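Local coordinates for DNA polymerase III subunit beta (PDB 4TSZ), which forms a ring-shaped sliding clamp that tethers DNA polymerases and other proteins to DNA and gives replication its processivity, at residues 5-10 / 86-91; 74-79 / 107-112; 203-208 / 232-237; 255-260 / 339-344; 331-336 / 349-354. All blocks are in the same frame, centred on the assembly; numbering follows the deposited sequence.

Contact 1. Residues 5-10 / 86-91; sequences TIQREA and DVLIDI
Q7 and E9 both turn back on D86, and between them they hold the turn that leads into strand 88-94. Q7 has CG beside its backbone N (chi1 -75°) and folds at chi2, which brings NE2 to 2.8 Å from O of D86. That bond is bent, with the nitrogen above the carbonyl plane. E9 is also folded, and its OE2 takes the N-H of D86 at 2.9 Å through the syn lone pair. The same oxygen receives NH1 of R8 from above the carboxylate plane, a salt bridge that may offset the 3.1 Å approach of E9 OE1 to D86 OD1, two acceptors of like charge. The first strand of the clamp's N-terminal domain passes into helix 8-19, Q7 standing at the N-cap position, while residues 5-7 pair antiparallel with 88-90 along the edge of a four-stranded sheet. I6 and I89 form the hydrogen-bonded pair, N of I89 lying 2.7 Å from O of I6. Their side chains share a face with I91, and L11 of the helix covers them. On the other face T5 points CG2 at OD2 of D90, 3.3 Å away, an oxygen hydrogen-bonded to H3.

Contact 2. Residues 74-79 / 107-112; sequences RKLMDI and FTLSTL
I79 meets F107 and L109 with separate branches of one side chain. From CB, CG2 stands anti to the backbone N and drops onto the F107 ring: it lies 3.7 Å from the centroid and only 11° off the ring normal, a CH-pi contact almost over the centre. CG1 leaves CB on the side of the backbone N (chi1 -76°) and runs past the ring, 3.8 Å from CD2 of F107. Beyond it, the extended chi2 carries I79 CD1 past CD2 of the ring to the tip of L109, where it meets L109 CD2 at 3.9 Å. The two aliphatic chains thus reach toward each other tip to tip, while the isoleucine and the phenylalanine slide past one another in opposite directions. Earlier in the helix, L76 crosses L109 at about a right angle, its CD1 4.1 Å from CD1 of L109. CB of K75 borders CD2 of the same leucine, and its NZ forms salt bridges with E300 and E302 of the second subunit. No hydrogen bond joins the segments. Helix 73-82 packs against helix 8-19 through L76 on L15, and against strand 105-110, outermost of its sheet within the chain, where the sheet runs on into the second subunit.

Contact 3. Residues 203-208 / 232-237; sequences LELARL and FTFTSK
The central domain of the clamp packs helix 199-208 against strand 232-237 of an eight-stranded antiparallel sheet, a helix-on-sheet layer in which two phenylalanines from the strand meet two leucines from the helix. The short segments run nearly antiparallel, 165° between their directions, with axes about 10.1 Å apart. F234 provides the flat surface: CB of L205 sits over one face of its ring, offset toward the rim, 4.1 Å from the centroid and 18° off the normal. Because CG of L205 is anti to the backbone N (chi1 179°), the branch continues across the ring and sets CD1 beside CD1 of F234 at 3.9 Å. L208, a turn later, touches both aromatic residues and crosses F234 at about a right angle, bringing its CD1 to 3.8 Å from CD2 of that ring. L54 of strand 52-59, in the N-terminal half of the same sheet, touches L208 and both phenylalanines, so the core here is shared between neighbouring domains. Along the helix, E204 and R207 form a salt bridge, OE1 lying in the guanidinium plane while NH2 meets it from above the carboxylate plane. F232 approaches the helix end tightly, its CZ only 3.5 Å from CB of L208.

Contact 4. Residues 255-260 / 339-344; sequences DKLVVG and RFILSD
K256 and L342 open an antiparallel strand pairing at the margin of an eight-stranded sheet, where strand 256-261 is the outermost strand within the chain and forms part of the C-terminal domain of the clamp. Two hydrogen-bonded pairs carry the backbone: K256 with L342 and V258 with F340, each by two bonds. The N of V258 lies 2.8 Å from O of F340, and the return bond from F340 N is equally short. At the K256-L342 end lies a classic beta bulge, with D255 and K256 both facing L342.

On the face of V258, F340 and L342, CB of V258 lies 4.0 Å from CB of F340, and its CG2 meets CD1 of L342 obliquely at the same distance. On the face of L257 and I341, the leucine chain turns away from its own N (chi1 172°), which swings CD1 across the strand boundary to CG1 of I341 at 3.8 Å. R339 lies side by side with V259, its CG against CG2 of the valine, and then bends at chi3 to carry the guanidinium away to D357, its salt-bridge partner.

Further out, L317 and F321 of strand 317-322 cover L342, while V351 of strand 349-353 lies against F340, so this buried face continues into the domain core. At the bulge the lysine runs extended to CE and then turns at chi4. NZ of K256 donates a hydrogen bond to O of S343 at 2.8 Å. The same K256 NZ forms a salt bridge with D255, whose OD2, 3.1 Å away, uses its syn lone pair.

Contact 5. Residues 331-336 / 349-354; sequences GVIGTE and ALVHEA
At the end of strand 349-353, in the C-terminal domain of the clamp, E353 takes the backbone N-H of G334 on OE2 at 2.8 Å, with an N-H...O angle of 150°; the donor arrives on the anti side of the carboxylate and somewhat out of its plane. The second polar link is straighter: N of A354 points at OG1 of T335, 3.0 Å away and at 172°. Together they fasten the connection between helix 323-330 and strand 337-342 to that strand end. With chi1 at 57°, OG1 lies between the backbone N and the carbonyl carbon of T335, facing N of A354; the same hydroxyl is also hydrogen-bonded to O of Q337. OE2 of E353 has further company in a salt bridge from R142 of the central domain, which would be expected to favour its charged form, and a water on O of V332 adds a weak bond to it. N356 holds the other carboxylate oxygen. Outside this polar group, CG2 of T335 packs at 4.0 Å on CB of E353, the two side chains meeting at a slant. I333, also touched by Y361, brings CD1 against the strand: 4.2 Å from CG1 of V351 and 3.8 Å from the carbonyl carbon of H352.

Along the chain the contacts fall into three groups, with all distances here taken between centres. Contacts 1 and 2 interleave in the N-terminal domain, 14 Å apart, and reach opposite outer strands of one four-stranded sheet. Contact 3 follows in the central domain, about 26 Å from contact 1 and 27 Å from contact 5. Contacts 4 and 5 interleave again in the C-terminal domain, 12 Å apart, and are joined directly by neighbouring strands 337-342 and 349-353, I341 N meeting L350 O. Contacts 1 and 4 lie 59 Å apart on opposite sides of the chain's centre. The series spans the elongated subunit, two copies of which close the clamp's ring, with contact 2 at the subunit interface.

Contact 1. Residues 5-10 / 86-91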
# COMPACT_ATOMS: atom_id res chain seq x y z
N THR E 5 -26.01 -9.65 -23.48
CA THR E 5 -25.38 -8.34 -23.66
C THR E 5 -25.58 -7.59 -22.35
O THR E 5 -26.61 -7.76 -21.67
CB THR E 5 -25.88 -7.58 -24.90
OG1 THR E 5 -27.30 -7.48 -24.88
CG2 THR E 5 -25.42 -8.20 -26.20
N ILE E 6 -24.55 -6.80 -21.96
CA ILE E 6 -24.54 -6.04 -20.71
C ILE E 6 -23.61 -4.82 -20.84
O ILE E 6 -22.57 -4.90 -21.50
CB ILE E 6 -24.15 -6.99 -19.51
CG1 ILE E 6 -24.37 -6.33 -18.13
CG2 ILE E 6 -22.74 -7.61 -19.67
CD1 ILE E 6 -24.54 -7.30 -16.95
N GLN E 7 -23.98 -3.70 -20.19
CA GLN E 7 -23.15 -2.50 -20.15
C GLN E 7 -22.00 -2.79 -19.20
O GLN E 7 -22.19 -3.49 -18.21
CB GLN E 7 -23.95 -1.29 -19.63
CG GLN E 7 -24.93 -0.70 -20.64
CD GLN E 7 -24.25 0.12 -21.71
OE1 GLN E 7 -24.22 -0.26 -22.89
NE2 GLN E 7 -23.69 1.27 -21.33
N ARG E 8 -20.81 -2.25 -19.52
CA ARG E 8 -19.58 -2.42 -18.74
C ARG E 8 -19.79 -2.26 -17.23
O ARG E 8 -19.43 -3.15 -16.47
CB ARG E 8 -18.47 -1.47 -19.25
CG ARG E 8 -17.17 -1.54 -18.45
CD ARG E 8 -16.26 -0.39 -18.79
NE ARG E 8 -15.11 -0.29 -17.88
CZ ARG E 8 -15.10 0.40 -16.74
NH1 ARG E 8 -16.19 1.06 -16.34
NH2 ARG E 8 -14.01 0.44 -15.99
N GLU E 9 -20.39 -1.13 -16.82
CA GLU E 9 -20.62 -0.76 -15.42
C GLU E 9 -21.61 -1.68 -14.71
O GLU E 9 -21.42 -1.96 -13.53
CB GLU E 9 -21.01 0.72 -15.28
CG GLU E 9 -19.91 1.70 -15.69
CD GLU E 9 -19.60 1.79 -17.17
OE1 GLU E 9 -20.47 1.41 -17.99
OE2 GLU E 9 -18.48 2.23 -17.52
N ALA E 10 -22.64 -2.15 -15.43
CA ALA E 10 -23.65 -3.06 -14.90
C ALA E 10 -23.04 -4.42 -14.55
O ALA E 10 -23.42 -5.01 -13.54
CB ALA E 10 -24.79 -3.23 -15.90
N ASP E 86 -18.75 2.72 -20.38
CA ASP E 86 -20.10 2.58 -20.93
C ASP E 86 -20.28 1.71 -22.19
O ASP E 86 -21.35 1.73 -22.80
CB ASP E 86 -20.80 3.94 -21.00
CG ASP E 86 -20.84 4.65 -19.65
OD1 ASP E 86 -21.60 4.21 -18.76
OD2 ASP E 86 -20.09 5.65 -19.48
N VAL E 87 -19.27 0.88 -22.54
CA VAL E 87 -19.35 -0.01 -23.70
C VAL E 87 -20.35 -1.18 -23.47
O VAL E 87 -20.50 -1.64 -22.33
CB VAL E 87 -17.95 -0.51 -24.17
CG1 VAL E 87 -17.36 -1.58 -23.23
CG2 VAL E 87 -17.96 -1.02 -25.61
N LEU E 88 -21.03 -1.62 -24.54
CA LEU E 88 -21.92 -2.78 -24.48
C LEU E 88 -21.06 -4.03 -24.72
O LEU E 88 -20.33 -4.11 -25.71
CB LEU E 88 -23.05 -2.69 -25.52
CG LEU E 88 -24.14 -3.77 -25.44
CD1 LEU E 88 -25.00 -3.63 -24.17
CD2 LEU E 88 -25.03 -3.74 -26.67
N ILE E 89 -21.13 -4.99 -23.79
CA ILE E 89 -20.35 -6.22 -23.87
C ILE E 89 -21.25 -7.37 -24.31
O ILE E 89 -22.30 -7.60 -23.71
CB ILE E 89 -19.64 -6.52 -22.52
CG1 ILE E 89 -18.86 -5.30 -21.98
CG2 ILE E 89 -18.73 -7.76 -22.62
CD1 ILE E 89 -18.48 -5.41 -20.48
N ASP E 90 -20.82 -8.11 -25.35
CA ASP E 90 -21.51 -9.30 -25.80
C ASP E 90 -20.75 -10.51 -25.24
O ASP E 90 -19.53 -10.63 -25.44
CB ASP E 90 -21.60 -9.36 -27.33
CG ASP E 90 -22.48 -10.51 -27.80
OD1 ASP E 90 -21.99 -11.67 -27.83
OD2 ASP E 90 -23.66 -10.26 -28.12
N ILE E 91 -21.45 -11.36 -24.48
CA ILE E 91 -20.87 -12.55 -23.84
C ILE E 91 -21.60 -13.81 -24.28
O ILE E 91 -22.82 -13.89 -24.12
CB ILE E 91 -20.80 -12.41 -22.29
CG1 ILE E 91 -19.84 -11.25 -21.87
CG2 ILE E 91 -20.36 -13.73 -21.63
CD1 ILE E 91 -19.92 -10.80 -20.42

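Contact 2. Residues 74-79 / 107-112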
# COMPACT_ATOMS: atom_id res chain seq x y z
N ARG E 74 -10.88 -13.16 -11.71
CA ARG E 74 -9.95 -12.03 -11.81
C ARG E 74 -9.76 -11.57 -13.26
O ARG E 74 -9.84 -10.38 -13.53
CB ARG E 74 -8.60 -12.35 -11.12
CG ARG E 74 -7.56 -11.22 -11.12
CD ARG E 74 -7.81 -10.14 -10.07
NE ARG E 74 -7.62 -10.63 -8.71
CZ ARG E 74 -6.85 -10.04 -7.80
NH1 ARG E 74 -6.19 -8.92 -8.10
NH2 ARG E 74 -6.74 -10.55 -6.58
N LYS E 75 -9.56 -12.53 -14.18
CA LYS E 75 -9.40 -12.23 -15.61
C LYS E 75 -10.62 -11.52 -16.19
O LYS E 75 -10.44 -10.50 -16.85
CB LYS E 75 -9.04 -13.49 -16.42
CG LYS E 75 -7.55 -13.73 -16.47
CD LYS E 75 -7.25 -15.07 -17.07
CE LYS E 75 -5.81 -15.45 -16.91
NZ LYS E 75 -5.64 -16.93 -17.00
N LEU E 76 -11.85 -12.03 -15.93
CA LEU E 76 -13.08 -11.41 -16.44
C LEU E 76 -13.27 -10.01 -15.86
O LEU E 76 -13.63 -9.09 -16.60
CB LEU E 76 -14.32 -12.30 -16.22
CG LEU E 76 -15.66 -11.78 -16.81
CD1 LEU E 76 -15.66 -11.80 -18.34
CD2 LEU E 76 -16.84 -12.58 -16.27
N MET E 77 -12.99 -9.83 -14.55
CA MET E 77 -13.08 -8.53 -13.88
C MET E 77 -12.07 -7.55 -14.51
O MET E 77 -12.47 -6.43 -14.84
CB MET E 77 -12.86 -8.67 -12.38
CG MET E 77 -13.14 -7.40 -11.61
SD MET E 77 -12.44 -7.46 -9.94
N ASP E 78 -10.80 -7.98 -14.71
CA ASP E 78 -9.74 -7.15 -15.30
C ASP E 78 -10.07 -6.74 -16.73
O ASP E 78 -9.81 -5.59 -17.09
CB ASP E 78 -8.37 -7.84 -15.23
CG ASP E 78 -7.77 -7.96 -13.84
OD1 ASP E 78 -8.28 -7.29 -12.91
OD2 ASP E 78 -6.80 -8.72 -13.67
N ILE E 79 -10.68 -7.65 -17.52
CA ILE E 79 -11.11 -7.36 -18.89
C ILE E 79 -12.22 -6.30 -18.83
O ILE E 79 -12.11 -5.28 -19.50
CB ILE E 79 -11.53 -8.66 -19.63
CG1 ILE E 79 -10.29 -9.49 -20.05
CG2 ILE E 79 -12.44 -8.36 -20.84
CD1 ILE E 79 -10.56 -10.97 -20.24
N PHE E 107 -12.13 -11.20 -26.79
CA PHE E 107 -11.48 -12.03 -25.78
C PHE E 107 -12.05 -13.43 -25.77
O PHE E 107 -13.27 -13.60 -25.89
CB PHE E 107 -11.62 -11.42 -24.37
CG PHE E 107 -11.19 -9.98 -24.23
CD1 PHE E 107 -12.08 -8.94 -24.50
CD2 PHE E 107 -9.89 -9.66 -23.84
CE1 PHE E 107 -11.68 -7.61 -24.39
CE2 PHE E 107 -9.49 -8.32 -23.73
CZ PHE E 107 -10.39 -7.30 -24.01
N THR E 108 -11.18 -14.43 -25.59
CA THR E 108 -11.55 -15.83 -25.46
C THR E 108 -10.99 -16.33 -24.12
O THR E 108 -9.78 -16.27 -23.92
CB THR E 108 -11.11 -16.68 -26.67
OG1 THR E 108 -11.70 -16.13 -27.84
CG2 THR E 108 -11.54 -18.14 -26.54
N LEU E 109 -11.87 -16.74 -23.21
CA LEU E 109 -11.49 -17.24 -21.89
C LEU E 109 -11.77 -18.73 -21.76
O LEU E 109 -12.75 -19.24 -22.31
CB LEU E 109 -12.23 -16.48 -20.77
CG LEU E 109 -11.87 -15.00 -20.54
CD1 LEU E 109 -12.74 -14.40 -19.45
CD2 LEU E 109 -10.41 -14.82 -20.15
N SER E 110 -10.91 -19.43 -20.99
CA SER E 110 -11.11 -20.84 -20.69
C SER E 110 -12.27 -20.95 -19.69
O SER E 110 -12.57 -19.99 -18.99
CB SER E 110 -9.84 -21.46 -20.11
OG SER E 110 -9.57 -20.91 -18.82
N THR E 111 -12.97 -22.09 -19.68
CA THR E 111 -14.09 -22.28 -18.76
C THR E 111 -13.97 -23.61 -18.00
O THR E 111 -13.21 -24.48 -18.39
CB THR E 111 -15.45 -22.24 -19.51
OG1 THR E 111 -15.59 -23.42 -20.29
CG2 THR E 111 -15.65 -20.99 -20.36
N LEU E 112 -14.78 -23.76 -16.94
CA LEU E 112 -14.92 -24.99 -16.19
C LEU E 112 -16.43 -25.22 -16.02
O LEU E 112 -17.17 -24.25 -15.86
CB LEU E 112 -14.16 -25.01 -14.84
CG LEU E 112 -12.62 -25.14 -14.93
CD1 LEU E 112 -11.97 -24.91 -13.59
CD2 LEU E 112 -12.21 -26.50 -15.49

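Contact 3. Residues 203-208 / 232-237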
# COMPACT_ATOMS: atom_id res chain seq x y z
N LEU E 203 -15.42 -9.92 8.54
CA LEU E 203 -14.68 -8.77 8.03
C LEU E 203 -15.11 -8.45 6.59
O LEU E 203 -15.22 -7.28 6.24
CB LEU E 203 -13.16 -8.96 8.12
CG LEU E 203 -12.55 -9.04 9.52
CD1 LEU E 203 -11.18 -9.64 9.46
CD2 LEU E 203 -12.54 -7.69 10.24
N GLU E 204 -15.38 -9.50 5.79
CA GLU E 204 -15.87 -9.36 4.42
C GLU E 204 -17.24 -8.70 4.45
O GLU E 204 -17.44 -7.72 3.74
CB GLU E 204 -15.94 -10.73 3.72
CG GLU E 204 -16.31 -10.66 2.24
CD GLU E 204 -15.45 -9.75 1.38
OE1 GLU E 204 -14.21 -9.89 1.43
OE2 GLU E 204 -16.02 -8.88 0.68
N LEU E 205 -18.17 -9.23 5.30
CA LEU E 205 -19.52 -8.70 5.46
C LEU E 205 -19.52 -7.20 5.81
O LEU E 205 -20.25 -6.44 5.17
CB LEU E 205 -20.32 -9.52 6.49
CG LEU E 205 -21.76 -9.04 6.78
CD1 LEU E 205 -22.62 -9.00 5.51
CD2 LEU E 205 -22.41 -9.90 7.86
N ALA E 206 -18.69 -6.78 6.80
CA ALA E 206 -18.59 -5.37 7.22
C ALA E 206 -18.20 -4.46 6.05
O ALA E 206 -18.79 -3.39 5.89
CB ALA E 206 -17.60 -5.21 8.36
N ARG E 207 -17.25 -4.92 5.21
CA ARG E 207 -16.79 -4.18 4.03
C ARG E 207 -17.88 -4.06 2.96
O ARG E 207 -17.91 -3.06 2.24
CB ARG E 207 -15.52 -4.79 3.44
CG ARG E 207 -14.27 -4.55 4.29
CD ARG E 207 -13.00 -5.00 3.57
NE ARG E 207 -12.99 -6.43 3.26
CZ ARG E 207 -12.43 -7.36 4.03
NH1 ARG E 207 -11.84 -7.02 5.17
NH2 ARG E 207 -12.46 -8.63 3.66
N LEU E 208 -18.77 -5.06 2.87
CA LEU E 208 -19.89 -5.08 1.93
C LEU E 208 -21.03 -4.14 2.34
O LEU E 208 -21.76 -3.69 1.46
CB LEU E 208 -20.42 -6.51 1.74
CG LEU E 208 -19.50 -7.52 1.04
CD1 LEU E 208 -20.02 -8.94 1.23
CD2 LEU E 208 -19.33 -7.20 -0.45
N PHE E 232 -26.85 -7.96 -3.61
CA PHE E 232 -26.03 -9.11 -3.21
C PHE E 232 -26.64 -10.01 -2.13
O PHE E 232 -27.43 -9.56 -1.30
CB PHE E 232 -24.58 -8.69 -2.84
CG PHE E 232 -24.34 -8.11 -1.45
CD1 PHE E 232 -24.26 -8.94 -0.33
CD2 PHE E 232 -24.12 -6.74 -1.27
CE1 PHE E 232 -24.03 -8.40 0.94
CE2 PHE E 232 -23.90 -6.20 0.01
CZ PHE E 232 -23.86 -7.04 1.11
N THR E 233 -26.22 -11.28 -2.14
CA THR E 233 -26.54 -12.28 -1.13
C THR E 233 -25.21 -12.82 -0.61
O THR E 233 -24.40 -13.35 -1.38
CB THR E 233 -27.48 -13.40 -1.64
OG1 THR E 233 -28.70 -12.82 -2.08
CG2 THR E 233 -27.78 -14.44 -0.56
N PHE E 234 -24.97 -12.63 0.68
CA PHE E 234 -23.77 -13.09 1.36
C PHE E 234 -24.16 -14.28 2.22
O PHE E 234 -25.10 -14.19 3.00
CB PHE E 234 -23.15 -11.96 2.20
CG PHE E 234 -22.12 -12.38 3.22
CD1 PHE E 234 -22.50 -12.81 4.49
CD2 PHE E 234 -20.76 -12.31 2.93
CE1 PHE E 234 -21.54 -13.21 5.43
CE2 PHE E 234 -19.81 -12.69 3.88
CZ PHE E 234 -20.20 -13.13 5.12
N THR E 235 -23.42 -15.38 2.08
CA THR E 235 -23.63 -16.57 2.91
C THR E 235 -22.30 -17.00 3.50
O THR E 235 -21.31 -17.09 2.78
CB THR E 235 -24.35 -17.71 2.16
OG1 THR E 235 -25.45 -17.19 1.42
CG2 THR E 235 -24.85 -18.79 3.10
N SER E 236 -22.28 -17.24 4.80
CA SER E 236 -21.09 -17.72 5.49
C SER E 236 -21.45 -18.91 6.35
O SER E 236 -22.49 -18.93 6.99
CB SER E 236 -20.48 -16.62 6.35
OG SER E 236 -19.36 -17.09 7.10
N LYS E 237 -20.53 -19.89 6.41
CA LYS E 237 -20.67 -21.03 7.31
C LYS E 237 -20.37 -20.46 8.71
O LYS E 237 -19.72 -19.41 8.82
CB LYS E 237 -19.65 -22.13 6.94

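Contact 4. Residues 255-260 / 339-344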
# COMPACT_ATOMS: atom_id res chain seq x y z
N ASP E 255 -13.96 0.10 41.15
CA ASP E 255 -14.04 1.23 42.09
C ASP E 255 -13.33 2.52 41.63
O ASP E 255 -13.58 3.58 42.20
CB ASP E 255 -13.53 0.80 43.47
CG ASP E 255 -12.06 0.41 43.50
OD1 ASP E 255 -11.73 -0.68 42.99
OD2 ASP E 255 -11.25 1.21 44.03
N LYS E 256 -12.44 2.42 40.64
CA LYS E 256 -11.67 3.57 40.18
C LYS E 256 -12.18 4.07 38.83
O LYS E 256 -11.92 3.44 37.80
CB LYS E 256 -10.17 3.23 40.17
CG LYS E 256 -9.63 2.83 41.55
CD LYS E 256 -8.18 2.37 41.51
CE LYS E 256 -7.62 2.11 42.89
NZ LYS E 256 -8.24 0.93 43.54
N LEU E 257 -12.94 5.18 38.85
CA LEU E 257 -13.47 5.77 37.62
C LEU E 257 -12.57 6.89 37.12
O LEU E 257 -12.35 7.89 37.81
CB LEU E 257 -14.95 6.20 37.74
CG LEU E 257 -15.57 7.01 36.56
CD1 LEU E 257 -15.56 6.23 35.22
CD2 LEU E 257 -16.97 7.46 36.88
N VAL E 258 -12.04 6.70 35.91
CA VAL E 258 -11.15 7.64 35.26
C VAL E 258 -11.85 8.16 34.02
O VAL E 258 -12.36 7.39 33.21
CB VAL E 258 -9.77 6.99 34.92
CG1 VAL E 258 -8.79 8.01 34.34
CG2 VAL E 258 -9.16 6.33 36.15
N VAL E 259 -11.91 9.48 33.89
CA VAL E 259 -12.46 10.16 32.72
C VAL E 259 -11.29 10.94 32.13
O VAL E 259 -10.69 11.78 32.81
CB VAL E 259 -13.70 11.05 32.99
CG1 VAL E 259 -14.19 11.69 31.69
CG2 VAL E 259 -14.82 10.25 33.66
N GLY E 260 -10.94 10.61 30.89
CA GLY E 260 -9.84 11.26 30.19
C GLY E 260 -10.21 11.64 28.78
O GLY E 260 -11.25 11.22 28.26
N ARG E 339 -14.09 6.70 29.29
CA ARG E 339 -14.19 6.23 30.67
C ARG E 339 -13.40 4.94 30.83
O ARG E 339 -13.59 4.00 30.06
CB ARG E 339 -15.66 6.00 31.08
CG ARG E 339 -16.46 7.25 31.33
CD ARG E 339 -17.87 6.90 31.80
NE ARG E 339 -18.70 6.36 30.72
CZ ARG E 339 -19.59 5.38 30.86
NH1 ARG E 339 -19.76 4.80 32.04
NH2 ARG E 339 -20.31 4.97 29.82
N PHE E 340 -12.52 4.91 31.84
CA PHE E 340 -11.74 3.74 32.23
C PHE E 340 -12.22 3.40 33.64
O PHE E 340 -12.30 4.28 34.50
CB PHE E 340 -10.23 4.04 32.24
CG PHE E 340 -9.56 3.93 30.89
CD1 PHE E 340 -9.69 4.94 29.94
CD2 PHE E 340 -8.77 2.83 30.57
CE1 PHE E 340 -9.06 4.84 28.70
CE2 PHE E 340 -8.13 2.74 29.34
CZ PHE E 340 -8.28 3.74 28.40
N ILE E 341 -12.62 2.15 33.85
CA ILE E 341 -13.08 1.67 35.15
C ILE E 341 -12.11 0.58 35.58
O ILE E 341 -12.01 -0.46 34.93
CB ILE E 341 -14.58 1.26 35.16
CG1 ILE E 341 -15.49 2.44 34.71
CG2 ILE E 341 -15.00 0.76 36.56
CD1 ILE E 341 -16.88 2.07 34.14
N LEU E 342 -11.33 0.87 36.62
CA LEU E 342 -10.29 -0.02 37.12
C LEU E 342 -10.55 -0.40 38.57
O LEU E 342 -11.44 0.16 39.22
CB LEU E 342 -8.92 0.68 36.99
CG LEU E 342 -8.53 1.15 35.59
CD1 LEU E 342 -7.97 2.54 35.62
CD2 LEU E 342 -7.56 0.18 34.93
N SER E 343 -9.78 -1.38 39.07
CA SER E 343 -9.84 -1.83 40.45
C SER E 343 -8.42 -2.00 40.98
O SER E 343 -7.87 -1.03 41.52
CB SER E 343 -10.71 -3.08 40.60
OG SER E 343 -10.21 -4.16 39.82
N ASP E 344 -7.79 -3.17 40.78
CA ASP E 344 -6.41 -3.43 41.23
C ASP E 344 -5.47 -3.78 40.07
O ASP E 344 -5.92 -3.92 38.93
CB ASP E 344 -6.40 -4.52 42.33
CG ASP E 344 -7.08 -5.82 41.96
OD1 ASP E 344 -6.54 -6.54 41.10
OD2 ASP E 344 -8.13 -6.13 42.56

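Contact 5. Residues 331-336 / 349-354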
# COMPACT_ATOMS: atom_id res chain seq x y z
N GLY E 331 -8.99 3.63 19.44
CA GLY E 331 -9.26 3.75 18.01
C GLY E 331 -10.71 3.53 17.61
O GLY E 331 -11.10 3.93 16.52
N VAL E 332 -11.51 2.90 18.49
CA VAL E 332 -12.94 2.65 18.25
C VAL E 332 -13.89 3.50 19.12
O VAL E 332 -15.10 3.47 18.90
CB VAL E 332 -13.32 1.14 18.19
CG1 VAL E 332 -12.58 0.42 17.07
CG2 VAL E 332 -13.10 0.45 19.53
N ILE E 333 -13.36 4.25 20.11
CA ILE E 333 -14.17 5.13 20.95
C ILE E 333 -14.56 6.37 20.10
O ILE E 333 -13.69 7.06 19.59
CB ILE E 333 -13.41 5.51 22.27
CG1 ILE E 333 -13.11 4.28 23.18
CG2 ILE E 333 -14.08 6.70 23.04
CD1 ILE E 333 -14.33 3.61 23.93
N GLY E 334 -15.86 6.59 19.92
CA GLY E 334 -16.40 7.67 19.10
C GLY E 334 -16.61 9.00 19.79
O GLY E 334 -16.81 10.03 19.13
N THR E 335 -16.57 9.00 21.13
CA THR E 335 -16.70 10.21 21.94
C THR E 335 -15.33 10.83 22.23
O THR E 335 -14.29 10.14 22.25
CB THR E 335 -17.50 9.95 23.23
OG1 THR E 335 -16.85 8.91 23.97
CG2 THR E 335 -18.95 9.58 22.96
N GLU E 336 -15.34 12.13 22.45
CA GLU E 336 -14.20 12.98 22.80
C GLU E 336 -13.57 12.54 24.13
O GLU E 336 -12.34 12.57 24.28
CB GLU E 336 -14.72 14.40 22.94
CG GLU E 336 -13.66 15.46 22.87
CD GLU E 336 -14.34 16.79 22.72
OE1 GLU E 336 -14.62 17.18 21.57
OE2 GLU E 336 -14.64 17.43 23.76
N ALA E 349 -9.28 -3.78 32.95
CA ALA E 349 -9.72 -2.41 32.78
C ALA E 349 -11.02 -2.55 31.99
O ALA E 349 -11.11 -3.40 31.10
CB ALA E 349 -8.72 -1.62 31.95
N LEU E 350 -12.04 -1.78 32.35
CA LEU E 350 -13.31 -1.72 31.62
C LEU E 350 -13.34 -0.35 30.96
O LEU E 350 -13.05 0.66 31.62
CB LEU E 350 -14.52 -1.92 32.55
CG LEU E 350 -15.94 -1.80 31.94
CD1 LEU E 350 -16.20 -2.84 30.82
CD2 LEU E 350 -17.01 -1.91 33.02
N VAL E 351 -13.60 -0.33 29.65
CA VAL E 351 -13.59 0.92 28.89
C VAL E 351 -14.93 1.14 28.18
O VAL E 351 -15.50 0.21 27.61
CB VAL E 351 -12.38 1.02 27.92
CG1 VAL E 351 -12.21 2.43 27.37
CG2 VAL E 351 -11.08 0.57 28.60
N HIS E 352 -15.43 2.38 28.24
CA HIS E 352 -16.68 2.79 27.61
C HIS E 352 -16.51 4.15 26.97
O HIS E 352 -15.61 4.91 27.32
CB HIS E 352 -17.79 2.96 28.67
CG HIS E 352 -18.24 1.72 29.37
ND1 HIS E 352 -18.79 0.65 28.69
CD2 HIS E 352 -18.29 1.47 30.70
CE1 HIS E 352 -19.11 -0.24 29.61
NE2 HIS E 352 -18.83 0.21 30.84
N GLU E 353 -17.48 4.51 26.10
CA GLU E 353 -17.60 5.86 25.55
C GLU E 353 -18.10 6.72 26.71
O GLU E 353 -18.59 6.18 27.71
CB GLU E 353 -18.61 5.89 24.39
CG GLU E 353 -18.12 5.20 23.14
CD GLU E 353 -18.89 5.49 21.86
OE1 GLU E 353 -20.13 5.65 21.92
OE2 GLU E 353 -18.24 5.52 20.79
N ALA E 354 -17.96 8.05 26.61
CA ALA E 354 -18.34 8.99 27.66
C ALA E 354 -19.80 8.98 28.07
O ALA E 354 -20.09 9.07 29.26
CB ALA E 354 -17.92 10.40 27.29
O HOH W 1 -17.01 2.33 20.76